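Local coordinates for cobalamin biosynthesis protein CobN (Mycobacterium tuberculosis, PDB 7C6O), which probably catalyses, as the large subunit of cobaltochelatase, the ATP-dependent insertion of cobalt into the corrin ring during cobalamin biosynthesis, at residues T471-P476 / D523-P528; A534-L539 / D578-D583; G705-G710 / G803-I808; Q712-V717 / L763-Q768. All coordinates share one frame; numbering follows the deposited sequence. Where two conformers were deposited one is given.

Contact 1 (T471-P476 / D523-P528)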
# COMPACT_ATOMS: atom_id res chain seq x y z
N THR A 471 13.03 -0.03 -26.72
CA THR A 471 13.15 0.15 -28.16
C THR A 471 12.22 -0.79 -28.92
O THR A 471 11.80 -0.48 -30.04
CB THR A 471 14.59 -0.06 -28.62
OG1 THR A 471 15.04 -1.37 -28.23
CG2 THR A 471 15.51 0.99 -28.01
N ALA A 472 11.87 -1.94 -28.33
CA ALA A 472 10.96 -2.86 -28.99
C ALA A 472 9.58 -2.24 -29.16
O ALA A 472 8.91 -2.44 -30.18
CB ALA A 472 10.86 -4.17 -28.21
N TYR A 473 9.14 -1.46 -28.17
CA TYR A 473 7.82 -0.84 -28.22
C TYR A 473 7.84 0.57 -28.79
O TYR A 473 6.87 0.98 -29.45
CB TYR A 473 7.20 -0.81 -26.82
CG TYR A 473 6.66 -2.15 -26.37
CD1 TYR A 473 7.48 -3.09 -25.76
CD2 TYR A 473 5.32 -2.48 -26.56
CE1 TYR A 473 6.98 -4.31 -25.34
CE2 TYR A 473 4.82 -3.69 -26.15
CZ TYR A 473 5.65 -4.60 -25.54
OH TYR A 473 5.14 -5.81 -25.13
N TRP A 474 8.91 1.33 -28.57
CA TRP A 474 8.94 2.74 -28.93
C TRP A 474 9.97 3.07 -30.00
O TRP A 474 10.12 4.25 -30.35
CB TRP A 474 9.20 3.59 -27.68
CG TRP A 474 8.15 3.40 -26.63
CD1 TRP A 474 8.26 2.66 -25.49
CD2 TRP A 474 6.82 3.93 -26.64
NE1 TRP A 474 7.08 2.71 -24.78
CE2 TRP A 474 6.18 3.49 -25.47
CE3 TRP A 474 6.11 4.75 -27.53
CZ2 TRP A 474 4.87 3.83 -25.15
CZ3 TRP A 474 4.80 5.09 -27.22
CH2 TRP A 474 4.20 4.63 -26.04
N GLY A 475 10.68 2.08 -30.54
CA GLY A 475 11.66 2.32 -31.57
C GLY A 475 12.99 2.75 -30.99
O GLY A 475 13.12 2.99 -29.79
N PRO A 476 14.01 2.86 -31.84
CA PRO A 476 15.31 3.32 -31.35
C PRO A 476 15.20 4.74 -30.84
O PRO A 476 14.30 5.50 -31.23
CB PRO A 476 16.20 3.23 -32.60
CG PRO A 476 15.28 3.22 -33.76
CD PRO A 476 14.03 2.55 -33.28
N ASP A 523 -0.52 -5.77 -24.04
CA ASP A 523 0.74 -5.42 -23.39
C ASP A 523 0.50 -4.65 -22.10
O ASP A 523 0.74 -3.44 -22.03
CB ASP A 523 1.62 -4.60 -24.34
CG ASP A 523 1.81 -5.29 -25.67
OD1 ASP A 523 2.48 -6.35 -25.71
OD2 ASP A 523 1.29 -4.78 -26.68
N PRO A 524 0.05 -5.33 -21.04
CA PRO A 524 0.04 -4.68 -19.73
C PRO A 524 1.42 -4.25 -19.28
O PRO A 524 1.53 -3.33 -18.46
CB PRO A 524 -0.56 -5.75 -18.80
CG PRO A 524 -0.31 -7.04 -19.51
CD PRO A 524 -0.41 -6.73 -20.97
N ASP A 525 2.49 -4.86 -19.82
CA ASP A 525 3.87 -4.53 -19.48
C ASP A 525 4.48 -3.48 -20.40
O ASP A 525 5.71 -3.45 -20.56
CB ASP A 525 4.73 -5.80 -19.49
CG ASP A 525 4.52 -6.64 -20.73
OD1 ASP A 525 3.62 -6.32 -21.54
OD2 ASP A 525 5.26 -7.63 -20.90
N LEU A 526 3.66 -2.63 -21.01
CA LEU A 526 4.14 -1.56 -21.87
C LEU A 526 5.20 -0.73 -21.15
O LEU A 526 4.90 -0.17 -20.08
CB LEU A 526 2.98 -0.67 -22.31
CG LEU A 526 3.35 0.53 -23.19
CD1 LEU A 526 3.84 0.06 -24.55
CD2 LEU A 526 2.17 1.49 -23.34
N PRO A 527 6.42 -0.64 -21.67
CA PRO A 527 7.46 0.12 -20.98
C PRO A 527 7.25 1.61 -21.14
O PRO A 527 6.48 2.04 -22.02
CB PRO A 527 8.75 -0.34 -21.69
CG PRO A 527 8.29 -0.69 -23.07
CD PRO A 527 6.91 -1.29 -22.89
N PRO A 528 7.88 2.44 -20.31
CA PRO A 528 7.81 3.88 -20.53
C PRO A 528 8.45 4.26 -21.86
O PRO A 528 9.37 3.59 -22.34
CB PRO A 528 8.60 4.46 -19.35
CG PRO A 528 9.55 3.37 -18.97
CD PRO A 528 8.78 2.09 -19.19
O HOH W 1 6.68 -7.64 -23.55
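Tyr-473 and Trp-474, the last residues of helix 464-474, set their rings against the proline-rich loop that leads into helix 530-539. With CG beside the backbone N (chi1 -77°), the phenol of Tyr-473 reaches along the loop as far as the type I turn from Asp-523 to Leu-526. Pro-527 lies over one face of this ring in a CH-pi contact, its CD 3.8 Å from the ring centroid and displaced toward the rim. Beside it, Leu-526 CD1 packs 3.6 Å from Tyr-473 CD2. At the far edge Tyr-473 OH donates to Asp-523 OD1 over 2.8 Å, meeting the carboxylate from above its plane, with ring and carboxylate planes 83° apart. A water donates both to Tyr-473 OH and to Asp-525 OD2, an oxygen that also forms a salt bridge with Lys-999. Next in sequence, Trp-474 offers its indole edge: NE1 donates to Pro-527 O over 2.9 Å; the oxygen lies close to the indole plane, while NE1 stands above the plane of the carbonyl. Trp-474 CZ2 lies 4.0 Å from Leu-526 CD1, a methyl thus shared by both aromatic residues. Gly-475 then ends the helix with positive phi, and its carbonyl takes a bond from His-530. Chemically, the helix end is tied at two separated polar points with apolar contacts between them, which should restrict the rotation of both rings, while the Tyr-473 hydroxyl acts as donor and acceptor at once.

Contact 2 (A534-L539 / D578-D583)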
# COMPACT_ATOMS: atom_id res chain seq x y z
N ALA A 534 12.90 10.79 -20.93
CA ALA A 534 13.59 12.06 -21.13
C ALA A 534 13.08 13.13 -20.16
O ALA A 534 13.87 13.91 -19.62
CB ALA A 534 13.42 12.53 -22.57
N ALA A 535 11.76 13.17 -19.94
CA ALA A 535 11.19 14.19 -19.08
C ALA A 535 11.71 14.06 -17.65
O ALA A 535 12.11 15.06 -17.03
CB ALA A 535 9.66 14.12 -19.11
N TYR A 536 11.71 12.85 -17.10
CA TYR A 536 12.21 12.67 -15.74
C TYR A 536 13.71 12.87 -15.67
O TYR A 536 14.22 13.44 -14.70
CB TYR A 536 11.82 11.29 -15.20
CG TYR A 536 10.50 11.31 -14.48
CD1 TYR A 536 10.42 11.78 -13.17
CD2 TYR A 536 9.33 10.91 -15.10
CE1 TYR A 536 9.21 11.82 -12.50
CE2 TYR A 536 8.12 10.95 -14.43
CZ TYR A 536 8.07 11.41 -13.14
OH TYR A 536 6.86 11.45 -12.47
N ARG A 537 14.44 12.41 -16.69
CA ARG A 537 15.89 12.61 -16.68
C ARG A 537 16.25 14.09 -16.83
O ARG A 537 17.31 14.51 -16.36
CB ARG A 537 16.54 11.77 -17.78
CG ARG A 537 16.53 10.27 -17.49
CD ARG A 537 17.38 9.92 -16.26
NE ARG A 537 16.65 10.06 -15.00
CZ ARG A 537 17.19 10.53 -13.88
NH1 ARG A 537 18.46 10.92 -13.86
NH2 ARG A 537 16.46 10.62 -12.78
N TRP A 538 15.38 14.89 -17.45
CA TRP A 538 15.65 16.32 -17.53
C TRP A 538 15.46 17.01 -16.19
O TRP A 538 16.11 18.02 -15.91
CB TRP A 538 14.78 16.98 -18.60
CG TRP A 538 14.90 18.47 -18.56
CD1 TRP A 538 15.90 19.23 -19.10
CD2 TRP A 538 14.01 19.38 -17.90
NE1 TRP A 538 15.68 20.56 -18.83
CE2 TRP A 538 14.53 20.68 -18.10
CE3 TRP A 538 12.83 19.23 -17.17
CZ2 TRP A 538 13.90 21.82 -17.59
CZ3 TRP A 538 12.21 20.36 -16.67
CH2 TRP A 538 12.74 21.64 -16.89
N LEU A 539 14.57 16.48 -15.34
CA LEU A 539 14.42 17.02 -14.00
C LEU A 539 15.69 16.88 -13.18
O LEU A 539 15.90 17.65 -12.24
CB LEU A 539 13.27 16.32 -13.27
CG LEU A 539 11.86 16.48 -13.84
CD1 LEU A 539 10.86 15.69 -13.00
CD2 LEU A 539 11.48 17.95 -13.89
N ASP A 578 13.23 2.90 -11.56
CA ASP A 578 14.60 3.25 -11.18
C ASP A 578 15.28 4.07 -12.27
O ASP A 578 15.98 5.05 -11.97
CB ASP A 578 15.39 1.98 -10.88
CG ASP A 578 16.80 2.27 -10.41
OD1 ASP A 578 17.01 2.40 -9.18
OD2 ASP A 578 17.71 2.36 -11.26
N ALA A 579 15.10 3.68 -13.53
CA ALA A 579 15.69 4.44 -14.63
C ALA A 579 15.13 5.85 -14.70
O ALA A 579 15.86 6.81 -14.98
CB ALA A 579 15.46 3.71 -15.95
N ALA A 580 13.83 6.01 -14.43
CA ALA A 580 13.22 7.33 -14.52
C ALA A 580 13.63 8.21 -13.35
O ALA A 580 14.07 9.35 -13.54
CB ALA A 580 11.69 7.19 -14.58
N LEU A 581 13.51 7.71 -12.12
CA LEU A 581 13.66 8.55 -10.94
C LEU A 581 15.11 8.69 -10.49
O LEU A 581 15.50 9.77 -10.02
CB LEU A 581 12.81 8.00 -9.79
CG LEU A 581 12.67 8.90 -8.56
CD1 LEU A 581 12.13 10.27 -8.95
CD2 LEU A 581 11.76 8.25 -7.53
N GLY A 582 15.91 7.64 -10.61
CA GLY A 582 17.31 7.72 -10.23
C GLY A 582 17.49 8.03 -8.76
O GLY A 582 16.81 7.47 -7.89
N ASP A 583 18.42 8.94 -8.46
CA ASP A 583 18.74 9.34 -7.10
C ASP A 583 17.86 10.48 -6.59
O ASP A 583 18.08 10.96 -5.47
CB ASP A 583 20.21 9.77 -6.99
CG ASP A 583 21.18 8.64 -7.26
OD1 ASP A 583 20.80 7.47 -7.06
OD2 ASP A 583 22.33 8.93 -7.65
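Arg-537 sets off with CG beside its backbone N (chi1 -71°) and then bends at both chi2 and chi3, a folded course that turns its guanidinium edge-on to the last turn of helix 576-581. There NE and NH2 close side-on upon a single acceptor, Ala-580 O, at 3.0 Å from NE and 2.8 Å from NH2. The oxygen lies within 6° of the guanidinium plane, yet both nitrogens approach it from the same face of the carbonyl plane, well above that plane. The bonds are somewhat bent, as a fork of two donors on one atom requires. Leu-581 O also comes within 3.0 Å of Arg-537 NH2, but at an angle too poor for a bond. Gly-582, where the chain leaves helical geometry with positive phi, has no side chain and leaves the guanidinium room to lie alongside, Arg-537 NH2 standing 3.7 Å from Gly-582 N.

On the neighbouring position of helix 530-539, Tyr-536 contributes mainly its root: CB rests 3.4 Å from Ala-580 O and 4.1 Å from Ala-580 CB. Its ring continues past the contact, and its hydroxyl bonds to Gln-508. Arg-537 also packs on Trp-458, and its NH1 forms a salt bridge with Asp-540.

The arginine thus supplies two N-H donors to a carbonyl in the last turn of helix 576-581. In this buried setting its positive charge probably suits the negative pole of that helix end, while Asp-540 would balance the charge from the other branch of the guanidinium.

Contact 3 (G705-G710 / G803-I808)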
# COMPACT_ATOMS: atom_id res chain seq x y z
N GLY A 705 -2.56 21.34 4.58
CA GLY A 705 -2.23 22.21 5.69
C GLY A 705 -3.40 22.94 6.32
O GLY A 705 -3.18 23.71 7.27
N GLN A 706 -4.62 22.72 5.85
CA GLN A 706 -5.79 23.46 6.31
C GLN A 706 -6.63 22.54 7.21
O GLN A 706 -7.38 21.69 6.71
CB GLN A 706 -6.59 23.97 5.12
CG GLN A 706 -7.89 24.68 5.47
CD GLN A 706 -8.60 25.19 4.24
OE1 GLN A 706 -9.69 24.72 3.90
NE2 GLN A 706 -7.99 26.15 3.56
N ASN A 707 -6.50 22.72 8.52
CA ASN A 707 -7.30 21.92 9.44
C ASN A 707 -8.73 22.46 9.50
O ASN A 707 -8.94 23.67 9.52
CB ASN A 707 -6.69 21.91 10.84
CG ASN A 707 -6.37 23.30 11.35
OD1 ASN A 707 -5.74 24.10 10.66
ND2 ASN A 707 -6.82 23.60 12.56
N PRO A 708 -9.74 21.58 9.50
CA PRO A 708 -11.12 22.05 9.53
C PRO A 708 -11.44 22.82 10.80
O PRO A 708 -10.92 22.53 11.88
CB PRO A 708 -11.94 20.75 9.44
CG PRO A 708 -11.02 19.79 8.77
CD PRO A 708 -9.65 20.13 9.28
N THR A 709 -12.31 23.82 10.65
CA THR A 709 -12.74 24.68 11.74
C THR A 709 -14.26 24.84 11.67
O THR A 709 -14.90 24.49 10.67
CB THR A 709 -12.07 26.06 11.67
OG1 THR A 709 -12.36 26.67 10.41
CG2 THR A 709 -10.56 25.93 11.84
N GLY A 710 -14.82 25.38 12.75
CA GLY A 710 -16.22 25.75 12.75
C GLY A 710 -17.13 24.57 12.47
O GLY A 710 -16.97 23.47 13.02
N GLY A 803 -3.05 18.44 14.18
CA GLY A 803 -1.81 18.18 13.46
C GLY A 803 -1.92 18.40 11.97
O GLY A 803 -0.89 18.50 11.29
N THR A 804 -3.14 18.48 11.43
CA THR A 804 -3.33 18.73 10.01
C THR A 804 -2.69 20.04 9.58
O THR A 804 -2.21 20.16 8.45
CB THR A 804 -4.83 18.71 9.68
OG1 THR A 804 -5.34 17.39 9.88
CG2 THR A 804 -5.08 19.14 8.24
N ALA A 805 -2.66 21.03 10.47
CA ALA A 805 -2.07 22.32 10.13
C ALA A 805 -0.56 22.26 9.92
O ALA A 805 0.03 23.27 9.51
CB ALA A 805 -2.39 23.35 11.23
N THR A 806 0.08 21.12 10.18
CA THR A 806 1.52 20.97 9.99
C THR A 806 1.88 20.28 8.67
O THR A 806 3.06 20.04 8.42
CB THR A 806 2.14 20.18 11.14
OG1 THR A 806 1.82 18.78 11.00
CG2 THR A 806 1.62 20.67 12.48
N GLU A 807 0.89 19.97 7.83
CA GLU A 807 1.15 19.18 6.63
C GLU A 807 2.13 19.88 5.69
O GLU A 807 3.06 19.26 5.17
CB GLU A 807 -0.17 18.88 5.90
CG GLU A 807 -1.02 17.82 6.58
CD GLU A 807 -2.44 17.79 6.03
OE1 GLU A 807 -2.76 18.62 5.15
OE2 GLU A 807 -3.23 16.94 6.49
N ILE A 808 1.92 21.18 5.46
CA ILE A 808 2.82 21.91 4.57
C ILE A 808 4.17 22.12 5.24
O ILE A 808 5.22 22.05 4.58
CB ILE A 808 2.17 23.23 4.13
CG1 ILE A 808 1.02 22.96 3.16
CG2 ILE A 808 3.20 24.15 3.49
CD1 ILE A 808 0.33 24.21 2.65
O HOH W 2 -1.35 25.59 8.42
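Glu-807, at the start of helix 807-815, reaches back to Gly-705 where the loop before helix 710-722 packs on the 3-10 turn 803-806 and the first turn of helix 807-815. Glu-807 CB rests 3.7 Å from Gly-705 N, so the root of the side chain already touches the loop. CG stands beside the backbone N (chi1 -75°), and the chain is extended beyond it, carrying CD to 3.8 Å from Gly-705 N. At the tip, OE1 accepts from Gly-705 N over 2.8 Å in an almost straight bond (176°), met on the anti side and 28° out of the carboxylate plane. OE1 is gripped a second time by His-702 NE2, while OE2 takes bonds from Thr-838 OG1 and Leu-613 N. Four bonds thus hold the carboxylate and fix its rotation. Around the glycine the two backbones come very close: Gly-705 CA lies 3.4 Å from Thr-804 O, and Ala-805 CA lies 3.4 Å from Gly-705 O, both as CA-H...O contacts. Thr-804 CG2 packs 3.8 Å from Asn-707 CA. One water bridges the two backbones, donating to Gly-705 O and Ala-805 O, 2.9 Å from each.

Contact 4 (Q712-V717 / L763-Q768)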
# COMPACT_ATOMS: atom_id res chain seq x y z
N GLN A 712 -17.40 22.75 9.83
CA GLN A 712 -16.73 21.62 9.21
C GLN A 712 -16.00 20.77 10.24
O GLN A 712 -15.93 19.54 10.12
CB GLN A 712 -15.76 22.10 8.13
CG GLN A 712 -16.42 22.86 6.99
CD GLN A 712 -16.73 24.31 7.33
OE1 GLN A 712 -15.98 24.95 8.07
NE2 GLN A 712 -17.83 24.82 6.80
N GLU A 713 -15.44 21.42 11.27
CA GLU A 713 -14.85 20.67 12.38
C GLU A 713 -15.92 19.89 13.15
O GLU A 713 -15.69 18.75 13.55
CB GLU A 713 -14.10 21.61 13.32
CG GLU A 713 -13.46 20.93 14.51
CD GLU A 713 -12.79 21.92 15.45
OE1 GLU A 713 -13.45 22.89 15.88
OE2 GLU A 713 -11.60 21.73 15.76
N LEU A 714 -17.08 20.51 13.36
CA LEU A 714 -18.16 19.83 14.08
C LEU A 714 -18.63 18.60 13.32
O LEU A 714 -18.77 17.51 13.90
CB LEU A 714 -19.32 20.81 14.31
CG LEU A 714 -20.68 20.26 14.74
CD1 LEU A 714 -20.57 19.48 16.03
CD2 LEU A 714 -21.68 21.39 14.88
N ASP A 715 -18.89 18.74 12.02
CA ASP A 715 -19.36 17.61 11.22
C ASP A 715 -18.32 16.50 11.16
O ASP A 715 -18.66 15.31 11.26
CB ASP A 715 -19.71 18.07 9.81
CG ASP A 715 -21.08 18.72 9.73
OD1 ASP A 715 -22.05 18.15 10.28
OD2 ASP A 715 -21.19 19.81 9.12
N LEU A 716 -17.04 16.85 11.00
CA LEU A 716 -16.00 15.83 10.91
C LEU A 716 -15.84 15.09 12.23
O LEU A 716 -15.74 13.86 12.25
CB LEU A 716 -14.69 16.46 10.47
CG LEU A 716 -13.51 15.51 10.24
CD1 LEU A 716 -13.89 14.40 9.28
CD2 LEU A 716 -12.31 16.29 9.72
N VAL A 717 -15.83 15.83 13.35
CA VAL A 717 -15.73 15.18 14.66
C VAL A 717 -16.93 14.26 14.89
O VAL A 717 -16.79 13.13 15.37
CB VAL A 717 -15.60 16.23 15.77
CG1 VAL A 717 -15.78 15.58 17.13
CG2 VAL A 717 -14.24 16.91 15.69
N LEU A 763 -24.57 17.86 21.62
CA LEU A 763 -23.50 17.68 22.60
C LEU A 763 -22.15 18.12 22.05
O LEU A 763 -21.40 18.84 22.72
CB LEU A 763 -23.44 16.22 23.05
CG LEU A 763 -24.52 15.73 24.01
CD1 LEU A 763 -24.41 14.22 24.20
CD2 LEU A 763 -24.40 16.44 25.35
N VAL A 764 -21.82 17.70 20.83
CA VAL A 764 -20.52 18.03 20.26
C VAL A 764 -20.43 19.53 19.98
O VAL A 764 -19.37 20.15 20.17
CB VAL A 764 -20.25 17.20 18.99
CG1 VAL A 764 -18.87 17.51 18.42
CG2 VAL A 764 -20.38 15.72 19.29
N ALA A 765 -21.53 20.14 19.53
CA ALA A 765 -21.53 21.58 19.31
C ALA A 765 -21.33 22.34 20.61
O ALA A 765 -20.68 23.39 20.63
CB ALA A 765 -22.84 22.01 18.64
N ALA A 766 -21.86 21.81 21.72
CA ALA A 766 -21.65 22.44 23.01
C ALA A 766 -20.20 22.27 23.47
O ALA A 766 -19.60 23.22 24.00
CB ALA A 766 -22.61 21.87 24.05
N LEU A 767 -19.63 21.08 23.27
CA LEU A 767 -18.23 20.86 23.61
C LEU A 767 -17.32 21.76 22.79
O LEU A 767 -16.34 22.31 23.30
CB LEU A 767 -17.86 19.39 23.41
CG LEU A 767 -16.43 19.00 23.77
CD1 LEU A 767 -16.17 19.24 25.25
CD2 LEU A 767 -16.16 17.55 23.39
N GLN A 768 -17.63 21.92 21.50
CA GLN A 768 -16.87 22.83 20.66
C GLN A 768 -16.94 24.26 21.18
O GLN A 768 -15.95 25.00 21.14
CB GLN A 768 -17.38 22.76 19.22
CG GLN A 768 -16.64 23.66 18.25
CD GLN A 768 -17.22 23.60 16.85
OE1 GLN A 768 -18.43 23.76 16.66
NE2 GLN A 768 -16.37 23.36 15.86
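Leu-714 and Val-764 meet at the apolar centre, where Leu-714 CD1 lies 3.5 Å from Val-764 CG1. The leucine forks over the opposing helix: CD1 also approaches the backbone at Ala-765 N, 3.7 Å away, and CD2 rests 4.0 Å from Ala-765 CB. One turn further along helix 710-722, Val-717 CG1 also reaches Val-764 CG1, at 3.9 Å, so that this single valine methyl is touched by both residues. Ile-798 and Leu-801 of helix 784-801 touch Val-717 as well, while Trp-772 packs against Val-764.

Outward from this core the contact turns polar. Gln-768 is stretched out straight, CG anti to the backbone N and the rest of the chain extended, which carries its amide across to the other helix. Gln-768 OE1 passes 3.9 Å from Leu-714 CB, and NE2 donates to Glu-713 OE1 over 3.0 Å in a fairly straight bond (N-H...O 163°) that uses the anti lone pair of Glu-713 OE1. The acceptor sits in the plane of the amide, although the carboxylate itself is turned 48° from that plane. NE2 also bonds to Gly-710 O, just ahead of segment 712-717; two acceptors therefore hold the amide and define which way it faces. Glu-713 OE1 has a further, weak bond from Trp-772 NE1.

The axes of the two segments approach to 10.0 Å and run broadly antiparallel, crossing at 131°: an inclined helix-helix packing of 710-722 on 750-769, with helix 784-801 covering the Val-717 side, in a strand-free, largely helical part of the chain.

Along the chain contact 1 closes before contact 2 opens, and both precede contacts 3 and 4. The first two, with centres about 17 Å apart, are joined by helix 530-539: the loop of contact 1 leads into it, and contact 2 lies on it. Contacts 3 and 4, about 16 Å apart between centres, share the junction into helix 710-722 and touch there, Pro-708 packing on Glu-713 and Leu-716; both segments of contact 4 fall between those of contact 3. Contacts 1 and 4 lie on opposite sides of the chain's centre, about 54 Å apart between centres. The four thus form two separate pairs, one beside a mixed sheet and one in a helical part, of a single large subunit.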